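Local coordinates for protein caspase Nc subunit 1 (Drosophila melanogaster, PDB 2FP3) that acts as an initiator caspase, a cysteine endopeptidase in the cascade that activates the caspases responsible for executing apoptosis, at residues V131-T136 with V178-F183. The protein carries 2 engineered substitutions. Numbering follows the deposited sequence.
Sequences VMVLMT and VLMFPF
M132 joins the segment V178-F183 through both of its backbone polar atoms, and it shows how two parallel strands pair and then part near an active site. Its N gives a hydrogen bond to V178 O (2.9 Å), its O accepts one from M180 N (2.8 Å), and L134 N continues the ladder to M180 O (2.9 Å). Beyond this the register slackens: P182 has no N-H to give, and a water donates to both L134 O and F183 O, bridging the widening gap.

The apolar contacts fall on two faces. On one, V131 and V178 lie side by side, CG2 of V131 3.7 Å from CB of V178, and V133 CG2 rests beside CB and SD of M180. Farther along, CG of M135 presses on CG of P182 at 3.5 Å, and CB of M135 meets the edge of the poorly ordered F183 ring. Helix 251-266 packs against this face, through Y255 on M180 and I256 on M135 and P182. On the opposite face M132 extends with CG anti to its backbone N (chi1 174°), then bends at chi3 (71°) to bring CE obliquely against the F181 ring, 3.9 Å from CZ. L134 CD2 approaches the same ring at its edge, 4.0 Å from CE2, while V235 of the next strand also touches F181.

T136 OG1 is held by Y72 OH and E148 O, just before H137, the catalytic histidine by similarity. The other segment leads to A184, an engineered residue at the inferred active-site position. This is consistent with the caspase fold, in which neighbouring parallel strands of the central sheet carry the catalytic histidine and cysteine positions at or just past their C-terminal ends.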
loop_
_atom_site.group_PDB
_atom_site.type_symbol
_atom_site.label_atom_id
_atom_site.label_comp_id
_atom_site.label_asym_id
_atom_site.label_seq_id
_atom_site.Cartn_x
_atom_site.Cartn_y
_atom_site.Cartn_z
ATOM N N VAL A 131 0.828 3.993 5.100
ATOM C CA VAL A 131 0.664 3.082 3.976
ATOM C C VAL A 131 -0.524 3.531 3.146
ATOM O O VAL A 131 -1.620 3.739 3.669
ATOM C CB VAL A 131 0.399 1.627 4.429
ATOM C CG1 VAL A 131 0.122 0.751 3.216
ATOM C CG2 VAL A 131 1.605 1.085 5.189
ATOM N N MET A 132 -0.305 3.720 1.852
ATOM C CA MET A 132 -1.405 4.095 0.975
ATOM C C MET A 132 -1.546 2.982 -0.051
ATOM O O MET A 132 -0.545 2.478 -0.568
ATOM C CB MET A 132 -1.136 5.422 0.247
ATOM C CG MET A 132 -2.224 5.769 -0.796
ATOM S SD MET A 132 -1.866 7.174 -1.916
ATOM C CE MET A 132 -0.601 6.479 -2.962
ATOM N N VAL A 133 -2.780 2.568 -0.314
ATOM C CA VAL A 133 -3.012 1.549 -1.321
ATOM C C VAL A 133 -4.034 2.108 -2.293
ATOM O O VAL A 133 -5.191 2.334 -1.934
ATOM C CB VAL A 133 -3.545 0.228 -0.730
ATOM C CG1 VAL A 133 -3.717 -0.790 -1.845
ATOM C CG2 VAL A 133 -2.574 -0.317 0.308
ATOM N N LEU A 134 -3.582 2.363 -3.516
ATOM C CA LEU A 134 -4.447 2.893 -4.557
ATOM C C LEU A 134 -4.707 1.781 -5.552
ATOM O O LEU A 134 -3.781 1.260 -6.173
ATOM C CB LEU A 134 -3.786 4.080 -5.262
ATOM C CG LEU A 134 -4.514 4.654 -6.485
ATOM C CD1 LEU A 134 -5.901 5.148 -6.081
ATOM C CD2 LEU A 134 -3.701 5.790 -7.081
ATOM N N MET A 135 -5.971 1.407 -5.692
ATOM C CA MET A 135 -6.342 0.350 -6.619
ATOM C C MET A 135 -7.218 0.901 -7.728
ATOM O O MET A 135 -8.361 1.283 -7.496
ATOM C CB MET A 135 -7.063 -0.765 -5.865
ATOM C CG MET A 135 -6.168 -1.418 -4.843
ATOM S SD MET A 135 -7.035 -2.441 -3.678
ATOM C CE MET A 135 -7.884 -1.171 -2.696
ATOM N N THR A 136 -6.658 0.949 -8.933
ATOM C CA THR A 136 -7.361 1.453 -10.107
ATOM C C THR A 136 -6.699 0.896 -11.370
ATOM O O THR A 136 -5.936 -0.064 -11.306
ATOM C CB THR A 136 -7.301 2.985 -10.150
ATOM O OG1 THR A 136 -8.005 3.468 -11.301
ATOM C CG2 THR A 136 -5.859 3.439 -10.219
ATOM N N VAL A 178 4.847 3.552 2.744
ATOM C CA VAL A 178 4.633 2.459 1.804
ATOM C C VAL A 178 3.520 2.835 0.846
ATOM O O VAL A 178 2.359 2.890 1.239
ATOM C CB VAL A 178 4.237 1.149 2.550
ATOM C CG1 VAL A 178 4.180 -0.033 1.571
ATOM C CG2 VAL A 178 5.245 0.859 3.668
ATOM N N LEU A 179 3.881 3.102 -0.406
ATOM C CA LEU A 179 2.912 3.487 -1.429
ATOM C C LEU A 179 2.682 2.281 -2.335
ATOM O O LEU A 179 3.602 1.822 -3.005
ATOM C CB LEU A 179 3.454 4.672 -2.229
ATOM C CG LEU A 179 4.013 5.841 -1.402
ATOM C CD1 LEU A 179 4.599 6.901 -2.327
ATOM C CD2 LEU A 179 2.923 6.445 -0.531
ATOM N N MET A 180 1.454 1.769 -2.354
ATOM C CA MET A 180 1.134 0.582 -3.146
ATOM C C MET A 180 0.139 0.781 -4.281
ATOM O O MET A 180 -0.975 1.257 -4.067
ATOM C CB MET A 180 0.600 -0.525 -2.235
ATOM C CG MET A 180 1.541 -0.929 -1.128
ATOM S SD MET A 180 0.967 -2.412 -0.272
ATOM C CE MET A 180 1.613 -3.700 -1.358
ATOM N N PHE A 181 0.554 0.393 -5.483
ATOM C CA PHE A 181 -0.282 0.490 -6.674
ATOM C C PHE A 181 -0.347 -0.900 -7.302
ATOM O O PHE A 181 0.283 -1.160 -8.320
ATOM C CB PHE A 181 0.328 1.466 -7.669
ATOM C CG PHE A 181 0.727 2.768 -7.064
ATOM C CD1 PHE A 181 1.978 2.921 -6.470
ATOM C CD2 PHE A 181 -0.139 3.851 -7.086
ATOM C CE1 PHE A 181 2.364 4.134 -5.911
ATOM C CE2 PHE A 181 0.238 5.068 -6.526
ATOM C CZ PHE A 181 1.493 5.207 -5.940
ATOM N N PRO A 182 -1.111 -1.813 -6.690
ATOM C CA PRO A 182 -1.251 -3.186 -7.184
ATOM C C PRO A 182 -1.746 -3.340 -8.626
ATOM O O PRO A 182 -1.723 -4.435 -9.186
ATOM C CB PRO A 182 -2.183 -3.831 -6.156
ATOM C CG PRO A 182 -2.972 -2.666 -5.621
ATOM C CD PRO A 182 -1.938 -1.590 -5.491
ATOM N N PHE A 183 -2.182 -2.246 -9.232
ATOM C CA PHE A 183 -2.664 -2.300 -10.600
ATOM C C PHE A 183 -1.942 -1.252 -11.432
ATOM O O PHE A 183 -2.451 -0.150 -11.644
ATOM C CB PHE A 183 -4.168 -2.055 -10.625
ATOM C CG PHE A 183 -4.962 -3.102 -9.898
ATOM C CD1 PHE A 183 -5.259 -4.317 -10.506
ATOM C CD2 PHE A 183 -5.405 -2.879 -8.596
ATOM C CE1 PHE A 183 -5.986 -5.295 -9.831
ATOM C CE2 PHE A 183 -6.131 -3.850 -7.912
ATOM C CZ PHE A 183 -6.423 -5.061 -8.532
HETATM O O HOH W 1 -3.066 0.634 -9.134
#